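PDB 3R6N: desmoplakin from Homo sapiens, which probably serves as a rigid structural link in desmosomal cell adhesion, through a plakin domain built of spectrin repeats and an SH3 domain. Local coordinates for residues I365-L370 / G419-F423; L215-Q219 / Y352-I356; D379-I383 / T402-L406; I222-Y226 / E243-E247. One frame throughout, in Å; residues are numbered along the deposited sequence.

The four contacts lie along the C-terminal part of the elongated rod, from the end of helix 167-225 onward. Contact 4 joins helices 167-225 and 234-265 beside helix 340-384. Contact 4 is nested in the chain loop closed by contact 2, and contact 3 in that closed by contact 1. Centres of contacts 1 and 4 are 15 Å apart, and the two touch where Met-367 packs on Leu-244; those of contacts 2 and 3 are 41 Å apart. Helix 340-384 packs in turn against helix 167-225 (contact 2), the 419-423 loop (contact 1) and helix 399-417 (contact 3), consistent with the rigidity of the fragment.

Contact 1: residues I365-L370 / G419-F423; sequences INMKSL and GSEMF
Gly-419 sets its carbonyl against the end of Ile-365 as the chain leaves helix 399-417. Ser-420 then makes the first polar link to helix 340-384: its OG donates to Asn-366 OD1 at 2.8 Å. With OG anti to the backbone N (chi1 179°), the same hydroxyl also accepts from Met-422 N at 3.2 Å and closes an ST turn. Glu-421 adds a second donor, for its backbone N reaches Asn-366 OD1 at 2.9 Å in a nearly straight bond (166°). Two donors on one oxygen, both in the amide plane, should help to hold the amide's rotation. Asparagine suits this place because its amide has an acceptor for the turn and, in ND2, a donor, which gives a weak bond of 3.1 Å to Glu-421 OE2.

From Met-422 on, the contact is mostly apolar. The methionine chain folds back through chi2 and chi3 and brings CE to Leu-370 CD2 at 3.6 Å, with CG against the Asn-366 side chain. Phe-423 follows, its CZ 3.8 Å from Leu-370 CD1, while Ser-369 OG sits at the ring edge. That serine hydroxyl donates to Asn-366 O within its own helix. Trp-373 and Phe-413 complete the aromatic cluster around Phe-423. Here an ST turn in the link between helices 399-417 and 425-447 is pinned to the long helix of a spectrin-type bundle.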
loop_
_atom_site.group_PDB
_atom_site.type_symbol
_atom_site.label_atom_id
_atom_site.label_comp_id
_atom_site.label_asym_id
_atom_site.label_seq_id
_atom_site.Cartn_x
_atom_site.Cartn_y
_atom_site.Cartn_z
ATOM N N ILE A 365 -35.016 -29.396 -10.439
ATOM C CA ILE A 365 -36.346 -29.561 -11.004
ATOM C C ILE A 365 -36.420 -30.810 -11.868
ATOM O O ILE A 365 -37.473 -31.431 -11.978
ATOM C CB ILE A 365 -36.767 -28.333 -11.829
ATOM C CG1 ILE A 365 -35.840 -28.158 -13.031
ATOM C CG2 ILE A 365 -36.764 -27.081 -10.963
ATOM C CD1 ILE A 365 -36.021 -26.837 -13.747
ATOM N N ASN A 366 -35.298 -31.177 -12.479
ATOM C CA ASN A 366 -35.236 -32.402 -13.263
ATOM C C ASN A 366 -35.568 -33.611 -12.407
ATOM O O ASN A 366 -36.384 -34.447 -12.790
ATOM C CB ASN A 366 -33.859 -32.580 -13.903
ATOM C CG ASN A 366 -33.777 -31.964 -15.285
ATOM O OD1 ASN A 366 -34.777 -31.872 -15.997
ATOM N ND2 ASN A 366 -32.579 -31.540 -15.675
ATOM N N MET A 367 -34.940 -33.697 -11.242
ATOM C CA MET A 367 -35.191 -34.808 -10.336
ATOM C C MET A 367 -36.543 -34.675 -9.646
ATOM O O MET A 367 -37.270 -35.655 -9.504
ATOM C CB MET A 367 -34.065 -34.932 -9.314
ATOM C CG MET A 367 -32.697 -35.036 -9.962
ATOM S SD MET A 367 -31.500 -35.954 -8.981
ATOM C CE MET A 367 -31.509 -35.009 -7.462
ATOM N N LYS A 368 -36.885 -33.460 -9.229
ATOM C CA LYS A 368 -38.175 -33.215 -8.595
ATOM C C LYS A 368 -39.323 -33.684 -9.484
ATOM O O LYS A 368 -40.362 -34.132 -8.993
ATOM C CB LYS A 368 -38.335 -31.734 -8.238
ATOM C CG LYS A 368 -37.957 -31.405 -6.797
ATOM C CD LYS A 368 -38.944 -32.031 -5.815
ATOM C CE LYS A 368 -38.291 -32.374 -4.480
ATOM N NZ LYS A 368 -37.805 -31.171 -3.750
ATOM N N SER A 369 -39.126 -33.585 -10.793
ATOM C CA SER A 369 -40.141 -34.001 -11.747
ATOM C C SER A 369 -40.091 -35.505 -11.952
ATOM O O SER A 369 -41.104 -36.130 -12.255
ATOM C CB SER A 369 -39.952 -33.289 -13.086
ATOM O OG SER A 369 -38.794 -33.764 -13.750
ATOM N N LEU A 370 -38.908 -36.087 -11.795
ATOM C CA LEU A 370 -38.768 -37.527 -11.942
ATOM C C LEU A 370 -39.373 -38.229 -10.734
ATOM O O LEU A 370 -39.746 -39.399 -10.806
ATOM C CB LEU A 370 -37.302 -37.920 -12.107
ATOM C CG LEU A 370 -37.089 -39.402 -12.414
ATOM C CD1 LEU A 370 -37.813 -39.788 -13.696
ATOM C CD2 LEU A 370 -35.610 -39.733 -12.507
ATOM N N GLY A 419 -40.463 -26.753 -16.765
ATOM C CA GLY A 419 -39.108 -26.401 -17.152
ATOM C C GLY A 419 -38.109 -27.528 -16.974
ATOM O O GLY A 419 -36.992 -27.309 -16.508
ATOM N N SER A 420 -38.506 -28.737 -17.353
ATOM C CA SER A 420 -37.648 -29.905 -17.190
ATOM C C SER A 420 -37.172 -30.433 -18.536
ATOM O O SER A 420 -37.825 -30.227 -19.559
ATOM C CB SER A 420 -38.389 -31.007 -16.429
ATOM O OG SER A 420 -37.579 -32.161 -16.280
ATOM N N GLU A 421 -36.032 -31.116 -18.528
ATOM C CA GLU A 421 -35.485 -31.706 -19.746
ATOM C C GLU A 421 -35.499 -33.230 -19.672
ATOM O O GLU A 421 -34.766 -33.905 -20.394
ATOM C CB GLU A 421 -34.067 -31.190 -20.000
ATOM C CG GLU A 421 -33.083 -31.460 -18.869
ATOM C CD GLU A 421 -31.982 -30.414 -18.793
ATOM O OE1 GLU A 421 -32.184 -29.302 -19.322
ATOM O OE2 GLU A 421 -30.918 -30.701 -18.202
ATOM N N MET A 422 -36.346 -33.765 -18.801
ATOM C CA MET A 422 -36.422 -35.203 -18.586
ATOM C C MET A 422 -37.533 -35.844 -19.409
ATOM O O MET A 422 -37.483 -37.036 -19.723
ATOM C CB MET A 422 -36.643 -35.498 -17.103
ATOM C CG MET A 422 -35.473 -35.115 -16.223
ATOM S SD MET A 422 -34.136 -36.316 -16.311
ATOM C CE MET A 422 -34.759 -37.576 -15.197
ATOM N N PHE A 423 -38.537 -35.048 -19.756
ATOM C CA PHE A 423 -39.703 -35.569 -20.453
ATOM C C PHE A 423 -40.054 -34.767 -21.703
ATOM O O PHE A 423 -40.457 -33.606 -21.621
ATOM C CB PHE A 423 -40.903 -35.624 -19.506
ATOM C CG PHE A 423 -40.669 -36.463 -18.284
ATOM C CD1 PHE A 423 -40.959 -37.818 -18.291
ATOM C CD2 PHE A 423 -40.154 -35.899 -17.130
ATOM C CE1 PHE A 423 -40.742 -38.593 -17.167
ATOM C CE2 PHE A 423 -39.934 -36.668 -16.003
ATOM C CZ PHE A 423 -40.229 -38.017 -16.021
#

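Contact 2: residues L215-Q219 / Y352-I356; sequences LKGLQ and YYEAI
Leu-215 CB meets Tyr-352 CB at 3.9 Å in the apolar inner part of this contact, and Leu-215 CD1 reaches past to Tyr-353 CB at 4.1 Å. One turn further on, Ile-356 sends its ethyl arm across: with CG1 anti to the carbonyl carbon (chi1 -77°), CD1 arrives 3.5 Å from Leu-218 CB and also lies close to the backbone O of Leu-215. Isoleucine suits the place because its CG1-CD1 arm is long enough to reach the other helix. Val-258, Tyr-254 and Ile-251 of helix 234-265 cover the same side chains, making this the interior of a three-helix bundle.

Mixed contacts line the outer side. Lys-216 is stretched out through all four torsions, and its methylene chain runs obliquely past the Tyr-352 ring, from CG, 3.4 Å from Tyr-352 CE2, to CE, 3.5 Å from Tyr-352 OH. A long aliphatic chain with a charged end fits a border position, where carbon can pack on the ring while the ammonium can stay near solvent. Gln-219 is likewise extended and lays its NE2 3.5 Å from Ala-355 CB, whose small methyl lets the amide come close.

The helix segments run nearly parallel, 21° apart, with axes 9.1 Å from each other. Because dispersion and burial of carbon do the work, cohesion here probably depends on complementary shape rather than on directional bonds.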
loop_
_atom_site.group_PDB
_atom_site.type_symbol
_atom_site.label_atom_id
_atom_site.label_comp_id
_atom_site.label_asym_id
_atom_site.label_seq_id
_atom_site.Cartn_x
_atom_site.Cartn_y
_atom_site.Cartn_z
ATOM N N LEU A 215 -14.870 -22.637 -9.196
ATOM C CA LEU A 215 -16.229 -22.529 -9.710
ATOM C C LEU A 215 -16.332 -22.977 -11.164
ATOM O O LEU A 215 -17.423 -23.231 -11.667
ATOM C CB LEU A 215 -16.739 -21.095 -9.562
ATOM C CG LEU A 215 -16.519 -20.463 -8.188
ATOM C CD1 LEU A 215 -17.137 -19.078 -8.135
ATOM C CD2 LEU A 215 -17.088 -21.348 -7.093
ATOM N N LYS A 216 -15.197 -23.066 -11.843
ATOM C CA LYS A 216 -15.197 -23.543 -13.216
ATOM C C LYS A 216 -15.099 -25.062 -13.211
ATOM O O LYS A 216 -15.746 -25.741 -14.009
ATOM C CB LYS A 216 -14.041 -22.924 -14.004
ATOM C CG LYS A 216 -14.138 -23.128 -15.508
ATOM C CD LYS A 216 -13.096 -22.303 -16.251
ATOM C CE LYS A 216 -13.249 -22.450 -17.756
ATOM N NZ LYS A 216 -12.174 -21.736 -18.497
ATOM N N GLY A 217 -14.297 -25.590 -12.294
ATOM C CA GLY A 217 -14.131 -27.025 -12.155
ATOM C C GLY A 217 -15.229 -27.652 -11.320
ATOM O O GLY A 217 -15.241 -28.862 -11.098
ATOM N N LEU A 218 -16.156 -26.821 -10.854
ATOM C CA LEU A 218 -17.295 -27.298 -10.079
ATOM C C LEU A 218 -18.497 -27.444 -11.003
ATOM O O LEU A 218 -19.371 -28.281 -10.779
ATOM C CB LEU A 218 -17.612 -26.326 -8.940
ATOM C CG LEU A 218 -18.507 -26.848 -7.816
ATOM C CD1 LEU A 218 -17.895 -28.089 -7.189
ATOM C CD2 LEU A 218 -18.732 -25.773 -6.767
ATOM N N GLN A 219 -18.526 -26.624 -12.047
ATOM C CA GLN A 219 -19.579 -26.688 -13.048
ATOM C C GLN A 219 -19.575 -28.043 -13.750
ATOM O O GLN A 219 -20.602 -28.500 -14.249
ATOM C CB GLN A 219 -19.410 -25.561 -14.067
ATOM C CG GLN A 219 -20.392 -25.608 -15.226
ATOM C CD GLN A 219 -20.306 -24.379 -16.111
ATOM O OE1 GLN A 219 -20.609 -24.436 -17.304
ATOM N NE2 GLN A 219 -19.893 -23.256 -15.528
ATOM N N TYR A 352 -19.447 -17.418 -13.257
ATOM C CA TYR A 352 -19.282 -18.849 -13.025
ATOM C C TYR A 352 -20.174 -19.297 -11.873
ATOM O O TYR A 352 -20.824 -20.338 -11.952
ATOM C CB TYR A 352 -17.821 -19.200 -12.739
ATOM C CG TYR A 352 -16.944 -19.214 -13.970
ATOM C CD1 TYR A 352 -16.174 -18.112 -14.314
ATOM C CD2 TYR A 352 -16.886 -20.331 -14.790
ATOM C CE1 TYR A 352 -15.371 -18.121 -15.440
ATOM C CE2 TYR A 352 -16.085 -20.348 -15.917
ATOM C CZ TYR A 352 -15.331 -19.241 -16.236
ATOM O OH TYR A 352 -14.532 -19.251 -17.355
ATOM N N TYR A 353 -20.204 -18.505 -10.806
ATOM C CA TYR A 353 -21.111 -18.767 -9.700
ATOM C C TYR A 353 -22.548 -18.855 -10.209
ATOM O O TYR A 353 -23.286 -19.763 -9.845
ATOM C CB TYR A 353 -20.994 -17.680 -8.629
ATOM C CG TYR A 353 -22.173 -17.649 -7.681
ATOM C CD1 TYR A 353 -22.122 -18.295 -6.451
ATOM C CD2 TYR A 353 -23.345 -16.984 -8.026
ATOM C CE1 TYR A 353 -23.202 -18.272 -5.590
ATOM C CE2 TYR A 353 -24.430 -16.959 -7.174
ATOM C CZ TYR A 353 -24.356 -17.602 -5.957
ATOM O OH TYR A 353 -25.446 -17.571 -5.110
ATOM N N GLU A 354 -22.935 -17.905 -11.056
ATOM C CA GLU A 354 -24.282 -17.861 -11.617
ATOM C C GLU A 354 -24.562 -19.055 -12.524
ATOM O O GLU A 354 -25.691 -19.541 -12.592
ATOM C CB GLU A 354 -24.493 -16.564 -12.401
ATOM C CG GLU A 354 -24.396 -15.296 -11.571
ATOM C CD GLU A 354 -25.627 -15.049 -10.723
ATOM O OE1 GLU A 354 -26.554 -15.891 -10.746
ATOM O OE2 GLU A 354 -25.668 -14.006 -10.036
ATOM N N ALA A 355 -23.532 -19.514 -13.229
ATOM C CA ALA A 355 -23.658 -20.675 -14.100
ATOM C C ALA A 355 -23.942 -21.917 -13.268
ATOM O O ALA A 355 -24.824 -22.711 -13.599
ATOM C CB ALA A 355 -22.396 -20.864 -14.916
ATOM N N ILE A 356 -23.182 -22.086 -12.192
ATOM C CA ILE A 356 -23.409 -23.182 -11.263
ATOM C C ILE A 356 -24.820 -23.110 -10.701
ATOM O O ILE A 356 -25.556 -24.098 -10.719
ATOM C CB ILE A 356 -22.402 -23.162 -10.102
ATOM C CG1 ILE A 356 -21.047 -23.697 -10.566
ATOM C CG2 ILE A 356 -22.919 -23.983 -8.932
ATOM C CD1 ILE A 356 -20.020 -23.785 -9.464
#

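Contact 3: residues D379-I383 / T402-L406; sequences DIEKI and TIADL
Antiparallel helix packing, the basic element of a spectrin-like bundle, brings Asp-379, Ile-380, Lys-382 and Ile-383 of helix 340-384 against Thr-402, Ile-403, Asp-405 and Leu-406 of helix 399-417. The short segments cross at 148°, with their axes 9.8 Å apart. Leu-406 fits its forked end between two isoleucines one turn apart: its CD2 lies 3.5 Å from Ile-380 CD1 and 3.6 Å from Ile-383 CD1. Ile-383 CD1 also meets Ile-403 CG2 at 3.8 Å.

Helix 425-447 supplies the third wall, as expected of a three-helix spectrin-type fold, with Ala-438, Tyr-442 and Phe-435 packing on Ile-383, Ile-403 and Leu-406 respectively. Thr-402 marks the change from carbon to polar atoms. Its CG2, anti to the backbone N (chi1 -70° for OG1), turns to Ile-383 CG1 at 3.9 Å, while OG1 keeps a hydrogen bond with Asp-398 O and receives only a weak one, 3.4 Å, from Lys-382 NZ. A β-branched residue bearing one methyl and one hydroxyl suits that boundary.

Asp-379 joins the apolar layer through its CB, 3.9 Å from Leu-406 CD1. It approaches Asp-405 with carboxylate planes only 16° apart, and Asp-379 OD1 is 4.4 Å from Asp-405 OD2. Such closeness might raise the affinity of one for a proton, though Lys-401, in a salt bridge with Asp-405 OD1, and the nearby Lys-382 would offset part of the charge.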
loop_
_atom_site.group_PDB
_atom_site.type_symbol
_atom_site.label_atom_id
_atom_site.label_comp_id
_atom_site.label_asym_id
_atom_site.label_seq_id
_atom_site.Cartn_x
_atom_site.Cartn_y
_atom_site.Cartn_z
ATOM N N ASP A 379 -49.701 -44.499 -7.919
ATOM C CA ASP A 379 -51.134 -44.261 -7.792
ATOM C C ASP A 379 -51.912 -44.825 -8.982
ATOM O O ASP A 379 -53.039 -45.299 -8.826
ATOM C CB ASP A 379 -51.424 -42.764 -7.622
ATOM C CG ASP A 379 -51.420 -42.329 -6.165
ATOM O OD1 ASP A 379 -51.636 -43.188 -5.282
ATOM O OD2 ASP A 379 -51.211 -41.124 -5.904
ATOM N N ILE A 380 -51.305 -44.774 -10.165
ATOM C CA ILE A 380 -51.946 -45.284 -11.375
ATOM C C ILE A 380 -52.124 -46.800 -11.303
ATOM O O ILE A 380 -53.132 -47.337 -11.760
ATOM C CB ILE A 380 -51.153 -44.918 -12.652
ATOM C CG1 ILE A 380 -50.985 -43.400 -12.777
ATOM C CG2 ILE A 380 -51.846 -45.469 -13.890
ATOM C CD1 ILE A 380 -52.257 -42.658 -13.097
ATOM N N GLU A 381 -51.145 -47.487 -10.727
ATOM C CA GLU A 381 -51.232 -48.933 -10.570
ATOM C C GLU A 381 -52.295 -49.307 -9.543
ATOM O O GLU A 381 -53.001 -50.304 -9.703
ATOM C CB GLU A 381 -49.875 -49.517 -10.178
ATOM C CG GLU A 381 -48.834 -49.446 -11.283
ATOM C CD GLU A 381 -47.483 -49.978 -10.846
ATOM O OE1 GLU A 381 -47.311 -50.227 -9.633
ATOM O OE2 GLU A 381 -46.596 -50.146 -11.712
ATOM N N LYS A 382 -52.408 -48.504 -8.489
ATOM C CA LYS A 382 -53.432 -48.716 -7.474
ATOM C C LYS A 382 -54.825 -48.608 -8.088
ATOM O O LYS A 382 -55.688 -49.453 -7.845
ATOM C CB LYS A 382 -53.280 -47.709 -6.330
ATOM C CG LYS A 382 -52.021 -47.898 -5.488
ATOM C CD LYS A 382 -51.924 -46.855 -4.374
ATOM C CE LYS A 382 -53.047 -47.011 -3.356
ATOM N NZ LYS A 382 -52.937 -46.033 -2.233
ATOM N N ILE A 383 -55.031 -47.566 -8.891
ATOM C CA ILE A 383 -56.322 -47.318 -9.530
ATOM C C ILE A 383 -56.622 -48.338 -10.625
ATOM O O ILE A 383 -57.754 -48.793 -10.773
ATOM C CB ILE A 383 -56.394 -45.904 -10.143
ATOM C CG1 ILE A 383 -56.303 -44.837 -9.052
ATOM C CG2 ILE A 383 -57.679 -45.733 -10.940
ATOM C CD1 ILE A 383 -56.518 -43.429 -9.566
ATOM N N THR A 402 -57.436 -42.066 -2.848
ATOM C CA THR A 402 -56.411 -42.456 -3.810
ATOM C C THR A 402 -56.509 -41.666 -5.118
ATOM O O THR A 402 -55.501 -41.448 -5.790
ATOM C CB THR A 402 -56.431 -43.976 -4.088
ATOM O OG1 THR A 402 -55.977 -44.677 -2.924
ATOM C CG2 THR A 402 -55.517 -44.320 -5.257
ATOM N N ILE A 403 -57.711 -41.229 -5.478
ATOM C CA ILE A 403 -57.858 -40.376 -6.654
ATOM C C ILE A 403 -57.434 -38.950 -6.332
ATOM O O ILE A 403 -56.869 -38.255 -7.177
ATOM C CB ILE A 403 -59.289 -40.398 -7.236
ATOM C CG1 ILE A 403 -60.332 -40.176 -6.137
ATOM C CG2 ILE A 403 -59.543 -41.709 -7.950
ATOM C CD1 ILE A 403 -60.748 -38.724 -5.958
ATOM N N ALA A 404 -57.702 -38.523 -5.102
ATOM C CA ALA A 404 -57.271 -37.210 -4.643
ATOM C C ALA A 404 -55.749 -37.134 -4.674
ATOM O O ALA A 404 -55.177 -36.123 -5.082
ATOM C CB ALA A 404 -57.796 -36.935 -3.242
ATOM N N ASP A 405 -55.103 -38.215 -4.244
ATOM C CA ASP A 405 -53.651 -38.321 -4.284
ATOM C C ASP A 405 -53.166 -38.110 -5.706
ATOM O O ASP A 405 -52.341 -37.238 -5.971
ATOM C CB ASP A 405 -53.189 -39.695 -3.790
ATOM C CG ASP A 405 -53.528 -39.943 -2.328
ATOM O OD1 ASP A 405 -53.725 -38.959 -1.582
ATOM O OD2 ASP A 405 -53.589 -41.128 -1.925
ATOM N N LEU A 406 -53.690 -38.917 -6.620
ATOM C CA LEU A 406 -53.299 -38.842 -8.017
ATOM C C LEU A 406 -53.522 -37.448 -8.585
ATOM O O LEU A 406 -52.650 -36.899 -9.255
ATOM C CB LEU A 406 -54.068 -39.868 -8.848
ATOM C CG LEU A 406 -53.682 -39.895 -10.328
ATOM C CD1 LEU A 406 -52.209 -40.243 -10.476
ATOM C CD2 LEU A 406 -54.550 -40.873 -11.099
#

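Contact 4: residues I222-Y226 / E243-E247; sequences IRKKY and ELEKE
A mixed salt-bridge and aromatic contact ties the C-terminal end of helix 167-225 to helix 234-265, with Lys-225 and Tyr-226 both reaching Glu-247. Lys-225 NZ bridges to Glu-247 OE2 at 2.7 Å, meeting the oxygen almost head-on. Tyr-226 OH donates to the same oxygen at 3.0 Å, where Glu-247 OE2 offers the lone pair turned away from the other carboxylate oxygen, and the ring stands at 90° to the carboxylate. Glutamate suits the position because its chain, bent at chi2 (-86°), lifts one oxygen to both donors, which together should help to keep it ionised.

The two helices follow one another in the chain within a spectrin-like repeat, and Tyr-226 is the first residue past helix 167-225 to leave helical geometry. Its ring is clasped: Leu-244 CD1 lies over one face in a CH-pi contact, 3.6 Å from the ring centroid, and Lys-225 CG lies over the opposite face. An aromatic side chain with a hydroxyl thus pairs a broad apolar surface with a polar rim. Ile-222 CD1 packs beside the carboxylate, 3.7 Å from Glu-247 OE1. From helix 340-384, Tyr-364 packs on Leu-244, whose backbone O accepts a hydrogen bond from Trp-360 NE1.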
loop_
_atom_site.group_PDB
_atom_site.type_symbol
_atom_site.label_atom_id
_atom_site.label_comp_id
_atom_site.label_asym_id
_atom_site.label_seq_id
_atom_site.Cartn_x
_atom_site.Cartn_y
_atom_site.Cartn_z
ATOM N N ILE A 222 -20.110 -31.288 -10.552
ATOM C CA ILE A 222 -21.494 -31.537 -10.161
ATOM C C ILE A 222 -22.263 -32.345 -11.207
ATOM O O ILE A 222 -22.885 -33.357 -10.885
ATOM C CB ILE A 222 -22.241 -30.216 -9.886
ATOM C CG1 ILE A 222 -21.557 -29.445 -8.757
ATOM C CG2 ILE A 222 -23.693 -30.486 -9.537
ATOM C CD1 ILE A 222 -21.412 -30.238 -7.477
ATOM N N ARG A 223 -22.212 -31.894 -12.456
ATOM C CA ARG A 223 -22.958 -32.528 -13.539
ATOM C C ARG A 223 -22.657 -34.023 -13.650
ATOM O O ARG A 223 -23.502 -34.808 -14.079
ATOM C CB ARG A 223 -22.655 -31.824 -14.862
ATOM C CG ARG A 223 -23.699 -32.041 -15.941
ATOM C CD ARG A 223 -23.440 -31.126 -17.126
ATOM N NE ARG A 223 -23.303 -29.733 -16.710
ATOM C CZ ARG A 223 -23.006 -28.733 -17.533
ATOM N NH1 ARG A 223 -22.812 -28.969 -18.823
ATOM N NH2 ARG A 223 -22.900 -27.496 -17.067
ATOM N N LYS A 224 -21.446 -34.406 -13.258
ATOM C CA LYS A 224 -21.023 -35.800 -13.282
ATOM C C LYS A 224 -21.462 -36.527 -12.014
ATOM O O LYS A 224 -21.734 -37.724 -12.037
ATOM C CB LYS A 224 -19.504 -35.888 -13.434
ATOM C CG LYS A 224 -18.941 -37.289 -13.289
ATOM C CD LYS A 224 -17.424 -37.272 -13.330
ATOM C CE LYS A 224 -16.849 -38.669 -13.156
ATOM N NZ LYS A 224 -15.362 -38.641 -13.118
ATOM N N LYS A 225 -21.526 -35.795 -10.907
ATOM C CA LYS A 225 -21.923 -36.367 -9.627
ATOM C C LYS A 225 -23.431 -36.614 -9.567
ATOM O O LYS A 225 -23.901 -37.465 -8.811
ATOM C CB LYS A 225 -21.483 -35.451 -8.481
ATOM C CG LYS A 225 -21.767 -35.995 -7.090
ATOM C CD LYS A 225 -21.363 -34.994 -6.015
ATOM C CE LYS A 225 -21.739 -35.494 -4.628
ATOM N NZ LYS A 225 -21.421 -34.502 -3.562
ATOM N N TYR A 226 -24.185 -35.865 -10.367
ATOM C CA TYR A 226 -25.636 -36.012 -10.407
ATOM C C TYR A 226 -26.140 -36.167 -11.836
ATOM O O TYR A 226 -26.443 -35.177 -12.502
ATOM C CB TYR A 226 -26.326 -34.811 -9.754
ATOM C CG TYR A 226 -25.872 -34.512 -8.342
ATOM C CD1 TYR A 226 -25.246 -33.309 -8.032
ATOM C CD2 TYR A 226 -26.071 -35.428 -7.318
ATOM C CE1 TYR A 226 -24.831 -33.029 -6.741
ATOM C CE2 TYR A 226 -25.658 -35.157 -6.024
ATOM C CZ TYR A 226 -25.039 -33.958 -5.741
ATOM O OH TYR A 226 -24.628 -33.689 -4.455
ATOM N N GLU A 243 -28.717 -34.978 -0.874
ATOM C CA GLU A 243 -27.347 -34.521 -1.067
ATOM C C GLU A 243 -27.333 -33.254 -1.914
ATOM O O GLU A 243 -26.528 -32.350 -1.697
ATOM C CB GLU A 243 -26.497 -35.602 -1.735
ATOM C CG GLU A 243 -25.935 -36.635 -0.778
ATOM C CD GLU A 243 -24.987 -37.601 -1.463
ATOM O OE1 GLU A 243 -25.472 -38.518 -2.160
ATOM O OE2 GLU A 243 -23.755 -37.438 -1.311
ATOM N N LEU A 244 -28.242 -33.197 -2.879
ATOM C CA LEU A 244 -28.332 -32.064 -3.786
ATOM C C LEU A 244 -28.714 -30.793 -3.035
ATOM O O LEU A 244 -28.482 -29.687 -3.515
ATOM C CB LEU A 244 -29.359 -32.355 -4.880
ATOM C CG LEU A 244 -29.330 -31.468 -6.123
ATOM C CD1 LEU A 244 -28.099 -31.775 -6.961
ATOM C CD2 LEU A 244 -30.595 -31.667 -6.937
ATOM N N GLU A 245 -29.307 -30.954 -1.858
ATOM C CA GLU A 245 -29.715 -29.805 -1.058
ATOM C C GLU A 245 -28.611 -29.382 -0.096
ATOM O O GLU A 245 -28.567 -28.234 0.346
ATOM C CB GLU A 245 -31.022 -30.094 -0.318
ATOM C CG GLU A 245 -32.167 -30.453 -1.254
ATOM C CD GLU A 245 -33.523 -30.408 -0.583
ATOM O OE1 GLU A 245 -33.767 -29.468 0.202
ATOM O OE2 GLU A 245 -34.348 -31.310 -0.846
ATOM N N LYS A 246 -27.714 -30.312 0.221
ATOM C CA LYS A 246 -26.519 -29.976 0.982
ATOM C C LYS A 246 -25.606 -29.136 0.104
ATOM O O LYS A 246 -24.924 -28.233 0.584
ATOM C CB LYS A 246 -25.777 -31.237 1.435
ATOM C CG LYS A 246 -25.912 -31.559 2.916
ATOM C CD LYS A 246 -27.237 -32.236 3.224
ATOM C CE LYS A 246 -27.300 -32.691 4.676
ATOM N NZ LYS A 246 -28.507 -33.527 4.948
ATOM N N GLU A 247 -25.609 -29.441 -1.189
ATOM C CA GLU A 247 -24.772 -28.740 -2.155
ATOM C C GLU A 247 -25.153 -27.273 -2.263
ATOM O O GLU A 247 -24.285 -26.402 -2.294
ATOM C CB GLU A 247 -24.878 -29.398 -3.529
ATOM C CG GLU A 247 -24.316 -30.810 -3.598
ATOM C CD GLU A 247 -22.824 -30.836 -3.870
ATOM O OE1 GLU A 247 -22.200 -29.754 -3.892
ATOM O OE2 GLU A 247 -22.279 -31.944 -4.070
#